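Local coordinates for protein (S)-2-haloacid dehalogenase IVA (Burkholderia cepacia, PDB 2NO4) that catalyses the hydrolytic dehalogenation of short-chain (S)-2-haloalkanoic acids, inverting the configuration to give (R)-2-hydroxyalkanoic acids and a halide ion, at residues C17-Y22 / C182-N187; S186-L191 / T201-R206. All blocks are in the same frame, centred on the assembly; numbering follows the deposited sequence.

Contact 1 of 2, residues C17-Y22 / C182-N187; sequences CVFDAY and CFVSSN. With SO4 (sulfate ion), chain H.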
ATOM      1  N   CYS B  17       1.213 -22.171  15.961  1.00 25.68           N
ATOM      2  CA  CYS B  17       0.289 -21.059  15.730  1.00 26.51           C
ATOM      3  C   CYS B  17       1.135 -19.836  15.641  1.00 26.06           C
ATOM      4  O   CYS B  17       1.803 -19.465  16.594  1.00 27.14           O
ATOM      5  CB  CYS B  17      -0.735 -20.920  16.869  1.00 28.74           C
ATOM      6  SG  CYS B  17      -1.864 -22.363  16.940  1.00 31.01           S
ATOM      7  N   VAL B  18       1.150 -19.242  14.448  1.00 26.82           N
ATOM      8  CA  VAL B  18       1.970 -18.082  14.181  1.00 23.84           C
ATOM      9  C   VAL B  18       1.042 -16.884  13.964  1.00 23.56           C
ATOM     10  O   VAL B  18       0.111 -16.933  13.123  1.00 22.35           O
ATOM     11  CB  VAL B  18       2.906 -18.316  12.948  1.00 24.95           C
ATOM     12  CG1 VAL B  18       3.722 -17.065  12.702  1.00 23.10           C
ATOM     13  CG2 VAL B  18       3.842 -19.526  13.207  1.00 24.80           C
ATOM     14  N   PHE B  19       1.290 -15.847  14.761  1.00 21.25           N
ATOM     15  CA  PHE B  19       0.457 -14.680  14.865  1.00 22.99           C
ATOM     16  C   PHE B  19       1.083 -13.415  14.269  1.00 22.54           C
ATOM     17  O   PHE B  19       2.214 -13.082  14.555  1.00 22.82           O
ATOM     18  CB  PHE B  19       0.173 -14.390  16.360  1.00 23.37           C
ATOM     19  CG  PHE B  19      -0.835 -15.319  16.951  1.00 23.87           C
ATOM     20  CD1 PHE B  19      -0.442 -16.550  17.521  1.00 24.36           C
ATOM     21  CD2 PHE B  19      -2.185 -15.016  16.880  1.00 26.33           C
ATOM     22  CE1 PHE B  19      -1.393 -17.427  18.027  1.00 22.38           C
ATOM     23  CE2 PHE B  19      -3.160 -15.908  17.406  1.00 23.53           C
ATOM     24  CZ  PHE B  19      -2.739 -17.103  17.980  1.00 23.64           C
ATOM     25  N   ASP B  20       0.293 -12.707  13.472  1.00 23.98           N
ATOM     26  CA  ASP B  20       0.519 -11.295  13.194  1.00 23.14           C
ATOM     27  C   ASP B  20       0.432 -10.492  14.491  1.00 21.84           C
ATOM     28  O   ASP B  20      -0.261 -10.893  15.437  1.00 21.74           O
ATOM     29  CB  ASP B  20      -0.533 -10.841  12.162  1.00 24.84           C
ATOM     30  CG  ASP B  20      -0.463  -9.375  11.867  1.00 27.56           C
ATOM     31  OD1 ASP B  20       0.457  -9.003  11.128  1.00 27.32           O
ATOM     32  OD2 ASP B  20      -1.333  -8.608  12.355  1.00 26.18           O
ATOM     33  N   ALA B  21       1.188  -9.401  14.593  1.00 22.37           N
ATOM     34  CA  ALA B  21       1.112  -8.557  15.788  1.00 21.94           C
ATOM     35  C   ALA B  21       0.187  -7.340  15.616  1.00 24.54           C
ATOM     36  O   ALA B  21      -0.864  -7.272  16.259  1.00 23.94           O
ATOM     37  CB  ALA B  21       2.498  -8.134  16.238  1.00 22.70           C
ATOM     38  N   TYR B  22       0.565  -6.413  14.731  1.00 20.96           N
ATOM     39  CA  TYR B  22      -0.073  -5.100  14.635  1.00 24.45           C
ATOM     40  C   TYR B  22      -1.389  -5.221  13.870  1.00 23.31           C
ATOM     41  O   TYR B  22      -1.392  -5.415  12.646  1.00 24.18           O
ATOM     42  CB  TYR B  22       0.878  -4.080  13.959  1.00 24.86           C
ATOM     43  CG  TYR B  22       2.050  -3.778  14.874  1.00 25.99           C
ATOM     44  CD1 TYR B  22       1.876  -2.942  15.994  1.00 24.85           C
ATOM     45  CD2 TYR B  22       3.300  -4.390  14.677  1.00 26.87           C
ATOM     46  CE1 TYR B  22       2.937  -2.661  16.878  1.00 26.91           C
ATOM     47  CE2 TYR B  22       4.362  -4.143  15.554  1.00 26.32           C
ATOM     48  CZ  TYR B  22       4.179  -3.295  16.660  1.00 26.80           C
ATOM     49  OH  TYR B  22       5.228  -3.028  17.527  1.00 27.55           O
ATOM     50  N   CYS B 182      -0.580 -22.970  11.527  1.00 25.16           N
ATOM     51  CA  CYS B 182      -1.788 -22.160  11.507  1.00 25.89           C
ATOM     52  C   CYS B 182      -1.395 -20.673  11.639  1.00 24.28           C
ATOM     53  O   CYS B 182      -0.879 -20.206  12.666  1.00 24.44           O
ATOM     54  CB  CYS B 182      -2.753 -22.576  12.623  1.00 24.52           C
ATOM     55  SG  CYS B 182      -4.297 -21.603  12.590  1.00 27.33           S
ATOM     56  N   PHE B 183      -1.652 -19.933  10.573  1.00 23.95           N
ATOM     57  CA  PHE B 183      -1.244 -18.539  10.519  1.00 23.14           C
ATOM     58  C   PHE B 183      -2.439 -17.640  10.782  1.00 22.42           C
ATOM     59  O   PHE B 183      -3.443 -17.712  10.062  1.00 22.80           O
ATOM     60  CB  PHE B 183      -0.604 -18.165   9.172  1.00 21.54           C
ATOM     61  CG  PHE B 183      -0.045 -16.728   9.150  1.00 22.45           C
ATOM     62  CD1 PHE B 183       1.203 -16.474   9.697  1.00 22.07           C
ATOM     63  CD2 PHE B 183      -0.784 -15.660   8.619  1.00 21.76           C
ATOM     64  CE1 PHE B 183       1.757 -15.168   9.722  1.00 23.90           C
ATOM     65  CE2 PHE B 183      -0.240 -14.342   8.613  1.00 22.04           C
ATOM     66  CZ  PHE B 183       1.029 -14.106   9.164  1.00 22.27           C
ATOM     67  N   VAL B 184      -2.327 -16.781  11.793  1.00 23.75           N
ATOM     68  CA  VAL B 184      -3.482 -15.980  12.260  1.00 22.14           C
ATOM     69  C   VAL B 184      -3.260 -14.469  12.068  1.00 21.33           C
ATOM     70  O   VAL B 184      -2.296 -13.915  12.570  1.00 20.59           O
ATOM     71  CB  VAL B 184      -3.832 -16.262  13.757  1.00 20.46           C
ATOM     72  CG1 VAL B 184      -5.042 -15.440  14.191  1.00 17.64           C
ATOM     73  CG2 VAL B 184      -4.097 -17.777  13.970  1.00 20.91           C
ATOM     74  N   SER B 185      -4.166 -13.812  11.347  1.00 20.87           N
ATOM     75  CA  SER B 185      -4.009 -12.352  11.115  1.00 20.15           C
ATOM     76  C   SER B 185      -5.358 -11.668  10.887  1.00 20.58           C
ATOM     77  O   SER B 185      -6.299 -12.287  10.379  1.00 19.37           O
ATOM     78  CB  SER B 185      -3.058 -12.105   9.908  1.00 19.05           C
ATOM     79  OG  SER B 185      -2.801 -10.702   9.732  1.00 20.44           O
ATOM     80  N   SER B 186      -5.440 -10.386  11.235  1.00 19.75           N
ATOM     81  CA  SER B 186      -6.539  -9.523  10.797  1.00 22.22           C
ATOM     82  C   SER B 186      -6.274  -8.809   9.478  1.00 22.32           C
ATOM     83  O   SER B 186      -7.167  -8.142   8.940  1.00 22.57           O
ATOM     84  CB  SER B 186      -6.844  -8.473  11.863  1.00 21.22           C
ATOM     85  OG  SER B 186      -7.296  -9.105  13.046  1.00 29.03           O
ATOM     86  N   ASN B 187      -5.041  -8.894   8.982  1.00 21.34           N
ATOM     87  CA  ASN B 187      -4.668  -8.137   7.772  1.00 22.52           C
ATOM     88  C   ASN B 187      -4.795  -9.002   6.548  1.00 21.16           C
ATOM     89  O   ASN B 187      -4.065  -9.963   6.423  1.00 22.17           O
ATOM     90  CB  ASN B 187      -3.229  -7.606   7.914  1.00 22.85           C
ATOM     91  CG  ASN B 187      -3.078  -6.712   9.140  1.00 27.55           C
ATOM     92  OD1 ASN B 187      -3.900  -5.828   9.367  1.00 29.28           O
ATOM     93  ND2 ASN B 187      -2.082  -6.981   9.962  1.00 28.50           N
TER
HETATM   94  S   SO4 H1002       2.702  -6.861  11.565  1.00 25.31           S
HETATM   95  O1  SO4 H1002       2.669  -7.348  12.925  1.00 23.09           O
HETATM   96  O2  SO4 H1002       3.300  -5.532  11.490  1.00 27.32           O
HETATM   97  O3  SO4 H1002       3.357  -7.785  10.667  1.00 23.44           O
HETATM   98  O4  SO4 H1002       1.294  -6.745  11.193  1.00 25.97           O
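The nucleophile pocket lies at the C-terminal side of strands 16-19 and 181-185, where D20 meets S185 and N187. Upstream the strands run parallel, 4.8 Å apart at closest axis approach, joined by hydrogen bonds from V18 N to C182 O, V184 N to V18 O (2.8 Å) and D20 N to V184 O. On one face of the sheet F19 lies alongside V184, both pointing the same way, with CE2 3.7 Å from V184 CB; helix 228-232 packs over this face. On the other face V18 CG1 reaches the CD1-CE1 side of the F183 ring, 4.0 Å from CD1. These are central strands of the Rossmann-like sheet of the HAD superfamily, whose aspartate nucleophile follows the first strand. With CG anti to the backbone N (chi1 176°), D20 brings its CB to 3.3 Å from S185 OG and turns its carboxylate to a sulfate, probably from the crystallisation liquor. OD2 is hydrogen-bonded to T24 OG1, and OD1 forms a salt bridge with K161. N187 ND2 also comes near D20 OD2, at a poor angle for a bond, and donates to Y22 O (3.2 Å, 170° at the hydrogen), which lies in the N187 amide plane; amide and carboxylate stand at right angles. S185 OG accepts from N187 N in an ST turn. Sulfate O1 is gripped by A21 N and Y22 N (2.9 Å). A21 and Y22 are haloacid-binding residues, as are S128 and N129, which bond the same ion together with K161.

Contact 2 of 2, residues S186-L191 / T201-R206; sequences SNAWDL and TVRINR. With SO4 (sulfate ion), chain L.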
ATOM      1  N   SER B 186      -5.440 -10.386  11.235  1.00 19.75           N
ATOM      2  CA  SER B 186      -6.539  -9.523  10.797  1.00 22.22           C
ATOM      3  C   SER B 186      -6.274  -8.809   9.478  1.00 22.32           C
ATOM      4  O   SER B 186      -7.167  -8.142   8.940  1.00 22.57           O
ATOM      5  CB  SER B 186      -6.844  -8.473  11.863  1.00 21.22           C
ATOM      6  OG  SER B 186      -7.296  -9.105  13.046  1.00 29.03           O
ATOM      7  N   ASN B 187      -5.041  -8.894   8.982  1.00 21.34           N
ATOM      8  CA  ASN B 187      -4.668  -8.137   7.772  1.00 22.52           C
ATOM      9  C   ASN B 187      -4.795  -9.002   6.548  1.00 21.16           C
ATOM     10  O   ASN B 187      -4.065  -9.963   6.423  1.00 22.17           O
ATOM     11  CB  ASN B 187      -3.229  -7.606   7.914  1.00 22.85           C
ATOM     12  CG  ASN B 187      -3.078  -6.712   9.140  1.00 27.55           C
ATOM     13  OD1 ASN B 187      -3.900  -5.828   9.367  1.00 29.28           O
ATOM     14  ND2 ASN B 187      -2.082  -6.981   9.962  1.00 28.50           N
ATOM     15  N   ALA B 188      -5.743  -8.667   5.670  1.00 21.27           N
ATOM     16  CA  ALA B 188      -6.032  -9.475   4.486  1.00 21.92           C
ATOM     17  C   ALA B 188      -4.835  -9.702   3.548  1.00 20.47           C
ATOM     18  O   ALA B 188      -4.721 -10.775   2.986  1.00 18.19           O
ATOM     19  CB  ALA B 188      -7.253  -8.907   3.709  1.00 21.87           C
ATOM     20  N   TRP B 189      -3.955  -8.699   3.394  1.00 19.23           N
ATOM     21  CA  TRP B 189      -2.768  -8.799   2.534  1.00 19.99           C
ATOM     22  C   TRP B 189      -1.745  -9.836   3.119  1.00 20.06           C
ATOM     23  O   TRP B 189      -1.056 -10.522   2.395  1.00 19.38           O
ATOM     24  CB  TRP B 189      -2.118  -7.385   2.338  1.00 21.08           C
ATOM     25  CG  TRP B 189      -1.930  -6.613   3.597  1.00 20.28           C
ATOM     26  CD1 TRP B 189      -2.798  -5.698   4.116  1.00 19.27           C
ATOM     27  CD2 TRP B 189      -0.849  -6.730   4.557  1.00 20.84           C
ATOM     28  NE1 TRP B 189      -2.341  -5.232   5.317  1.00 20.64           N
ATOM     29  CE2 TRP B 189      -1.147  -5.838   5.620  1.00 21.41           C
ATOM     30  CE3 TRP B 189       0.342  -7.494   4.616  1.00 22.37           C
ATOM     31  CZ2 TRP B 189      -0.317  -5.686   6.764  1.00 22.80           C
ATOM     32  CZ3 TRP B 189       1.190  -7.338   5.779  1.00 21.31           C
ATOM     33  CH2 TRP B 189       0.847  -6.435   6.816  1.00 22.36           C
ATOM     34  N   ASP B 190      -1.697  -9.912   4.435  1.00 17.88           N
ATOM     35  CA  ASP B 190      -0.823 -10.789   5.190  1.00 21.09           C
ATOM     36  C   ASP B 190      -1.353 -12.225   5.086  1.00 20.77           C
ATOM     37  O   ASP B 190      -0.575 -13.157   4.858  1.00 23.68           O
ATOM     38  CB  ASP B 190      -0.795 -10.293   6.642  1.00 22.71           C
ATOM     39  CG  ASP B 190       0.255 -10.999   7.517  1.00 27.05           C
ATOM     40  OD1 ASP B 190       1.216 -11.621   6.986  1.00 24.50           O
ATOM     41  OD2 ASP B 190       0.091 -10.899   8.771  1.00 30.18           O
ATOM     42  N   LEU B 191      -2.663 -12.404   5.227  1.00 22.28           N
ATOM     43  CA  LEU B 191      -3.313 -13.705   4.938  1.00 23.25           C
ATOM     44  C   LEU B 191      -3.110 -14.130   3.464  1.00 22.23           C
ATOM     45  O   LEU B 191      -2.924 -15.294   3.188  1.00 25.00           O
ATOM     46  CB  LEU B 191      -4.804 -13.705   5.313  1.00 21.62           C
ATOM     47  CG  LEU B 191      -5.043 -13.392   6.804  1.00 22.71           C
ATOM     48  CD1 LEU B 191      -6.403 -12.730   6.960  1.00 23.55           C
ATOM     49  CD2 LEU B 191      -4.887 -14.643   7.676  1.00 22.33           C
ATOM     50  N   THR B 201      -4.412 -20.606   6.874  1.00 22.28           N
ATOM     51  CA  THR B 201      -4.720 -19.233   7.277  1.00 23.56           C
ATOM     52  C   THR B 201      -6.058 -19.076   7.981  1.00 22.82           C
ATOM     53  O   THR B 201      -7.069 -19.637   7.571  1.00 21.55           O
ATOM     54  CB  THR B 201      -4.622 -18.258   6.075  1.00 22.68           C
ATOM     55  OG1 THR B 201      -5.403 -18.786   5.003  1.00 23.92           O
ATOM     56  CG2 THR B 201      -3.163 -18.154   5.636  1.00 21.07           C
ATOM     57  N   VAL B 202      -6.036 -18.288   9.039  1.00 22.76           N
ATOM     58  CA  VAL B 202      -7.236 -17.955   9.790  1.00 22.04           C
ATOM     59  C   VAL B 202      -7.301 -16.451   9.959  1.00 21.00           C
ATOM     60  O   VAL B 202      -6.396 -15.824  10.542  1.00 22.43           O
ATOM     61  CB  VAL B 202      -7.238 -18.623  11.164  1.00 22.95           C
ATOM     62  CG1 VAL B 202      -8.479 -18.143  12.004  1.00 24.62           C
ATOM     63  CG2 VAL B 202      -7.156 -20.152  11.005  1.00 23.81           C
ATOM     64  N   ARG B 203      -8.348 -15.873   9.389  1.00 20.65           N
ATOM     65  CA  ARG B 203      -8.611 -14.444   9.552  1.00 22.75           C
ATOM     66  C   ARG B 203      -9.397 -14.145  10.846  1.00 21.55           C
ATOM     67  O   ARG B 203     -10.401 -14.798  11.130  1.00 21.36           O
ATOM     68  CB  ARG B 203      -9.415 -13.935   8.359  1.00 22.55           C
ATOM     69  CG  ARG B 203      -9.791 -12.494   8.571  1.00 26.42           C
ATOM     70  CD  ARG B 203      -9.955 -11.769   7.344  1.00 29.42           C
ATOM     71  NE  ARG B 203     -10.078 -10.338   7.611  1.00 30.82           N
ATOM     72  CZ  ARG B 203     -10.411  -9.459   6.678  1.00 31.20           C
ATOM     73  NH1 ARG B 203     -10.669  -9.867   5.446  1.00 31.38           N
ATOM     74  NH2 ARG B 203     -10.530  -8.175   6.989  1.00 32.23           N
ATOM     75  N   ILE B 204      -8.909 -13.176  11.623  1.00 22.91           N
ATOM     76  CA  ILE B 204      -9.713 -12.520  12.667  1.00 24.43           C
ATOM     77  C   ILE B 204     -10.362 -11.296  12.010  1.00 25.55           C
ATOM     78  O   ILE B 204      -9.677 -10.320  11.708  1.00 27.16           O
ATOM     79  CB  ILE B 204      -8.896 -12.097  13.903  1.00 25.21           C
ATOM     80  CG1 ILE B 204      -7.886 -13.188  14.320  1.00 24.88           C
ATOM     81  CG2 ILE B 204      -9.828 -11.734  15.085  1.00 25.27           C
ATOM     82  CD1 ILE B 204      -8.501 -14.505  14.739  1.00 22.37           C
ATOM     83  N   ASN B 205     -11.662 -11.409  11.733  1.00 23.95           N
ATOM     84  CA  ASN B 205     -12.438 -10.365  11.082  1.00 23.05           C
ATOM     85  C   ASN B 205     -13.431  -9.855  12.115  1.00 22.69           C
ATOM     86  O   ASN B 205     -14.557 -10.361  12.250  1.00 23.85           O
ATOM     87  CB  ASN B 205     -13.108 -10.917   9.821  1.00 23.44           C
ATOM     88  CG  ASN B 205     -13.667  -9.826   8.924  1.00 23.72           C
ATOM     89  OD1 ASN B 205     -13.839  -8.666   9.345  1.00 22.57           O
ATOM     90  ND2 ASN B 205     -13.983 -10.194   7.695  1.00 22.36           N
ATOM     91  N   ARG B 206     -12.976  -8.890  12.908  1.00 20.94           N
ATOM     92  CA  ARG B 206     -13.769  -8.392  14.041  1.00 24.10           C
ATOM     93  C   ARG B 206     -15.042  -7.650  13.602  1.00 25.19           C
ATOM     94  O   ARG B 206     -16.071  -7.778  14.254  1.00 25.08           O
ATOM     95  CB  ARG B 206     -12.911  -7.483  14.900  1.00 25.11           C
ATOM     96  CG  ARG B 206     -11.910  -8.263  15.737  1.00 25.85           C
ATOM     97  CD  ARG B 206     -11.077  -7.369  16.609  1.00 25.42           C
ATOM     98  NE  ARG B 206     -10.126  -8.241  17.277  1.00 27.16           N
ATOM     99  CZ  ARG B 206      -8.891  -8.502  16.842  1.00 25.73           C
ATOM    100  NH1 ARG B 206      -8.434  -7.947  15.714  1.00 25.16           N
ATOM    101  NH2 ARG B 206      -8.148  -9.366  17.513  1.00 21.54           N
TER
HETATM  102  S   SO4 L1011     -10.585 -10.021  20.469  1.00 33.71           S
HETATM  103  O1  SO4 L1011      -9.630 -10.016  21.601  1.00 35.52           O
HETATM  104  O2  SO4 L1011     -10.988  -8.658  20.030  1.00 34.15           O
HETATM  105  O3  SO4 L1011      -9.947 -10.754  19.402  1.00 25.94           O
HETATM  106  O4  SO4 L1011     -11.850 -10.612  20.865  1.00 36.80           O
HETATM  107  O   HOH W   1      -9.852  -8.092   9.639  1.00 34.85           O
HETATM  108  O   HOH W   2      -5.136 -16.993   2.885  1.00 22.09           O
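S186 reaches strand 200-204 through its hydroxyl: OG donates to I204 O at 3.0 Å, arriving 26° from the carbonyl plane. A chi1 of -64° sets OG beside its own backbone N and anti to the carbonyl carbon; S186 OG also lies 3.5 Å from I204 CB. The S186 carbonyl meets R203 through water 1, which donates to S186 O and I204 O and accepts from R203 NH2 (2.7 Å). R203 leaves the strand with CG anti to the backbone N (chi1 175°) and stays extended to NE, which carries its guanidinium to S186 and A188. A188 CB lies over one face, 4.0 Å from NH1, and N205 ND2 over the centre of the opposite face. This is the second half of the beta-alpha-beta unit 181-185, 188-197, 200-204, in which the first turn of the helix packs against the returning strand. L191 supplies the apolar part, forking over the strand and crossing R203 at about a right angle: CD1 rests on the aliphatic stem of R203, 3.5 Å from CB, while CD2 sits 3.4 Å from V202 O and 4.0 Å from T201 CB. Water 2 joins L191 O to T201 OG1. Beyond the strand, I204 CG2 lies over the centre of one face of the R206 guanidinium, which turns an edge to the second sulfate, NE donating to O2 (2.9 Å) and NH2 to O3; its NH2 also bonds T24 O.

Contacts 1 and 2 have centres 7 Å apart and share S186 and N187, the loop between strand 181-185 and helix 188-197. Strand 181-185 lies between 16-19 and 200-204 in the sheet: F183 O to V202 N (2.8 Å) and S185 O to I204 N (3.0 Å) are probable hydrogen bonds carrying contact 1 into contact 2. D190, on the helix of contact 2, returns to the active site of contact 1, its OD2 bonding S185 OG and pairing with K161, which also pairs with the nucleophile D20. T24 OG1 is hydrogen-bonded to both D20 OD2 and S186 N. The S186 side chain is about 6 Å from that of D20.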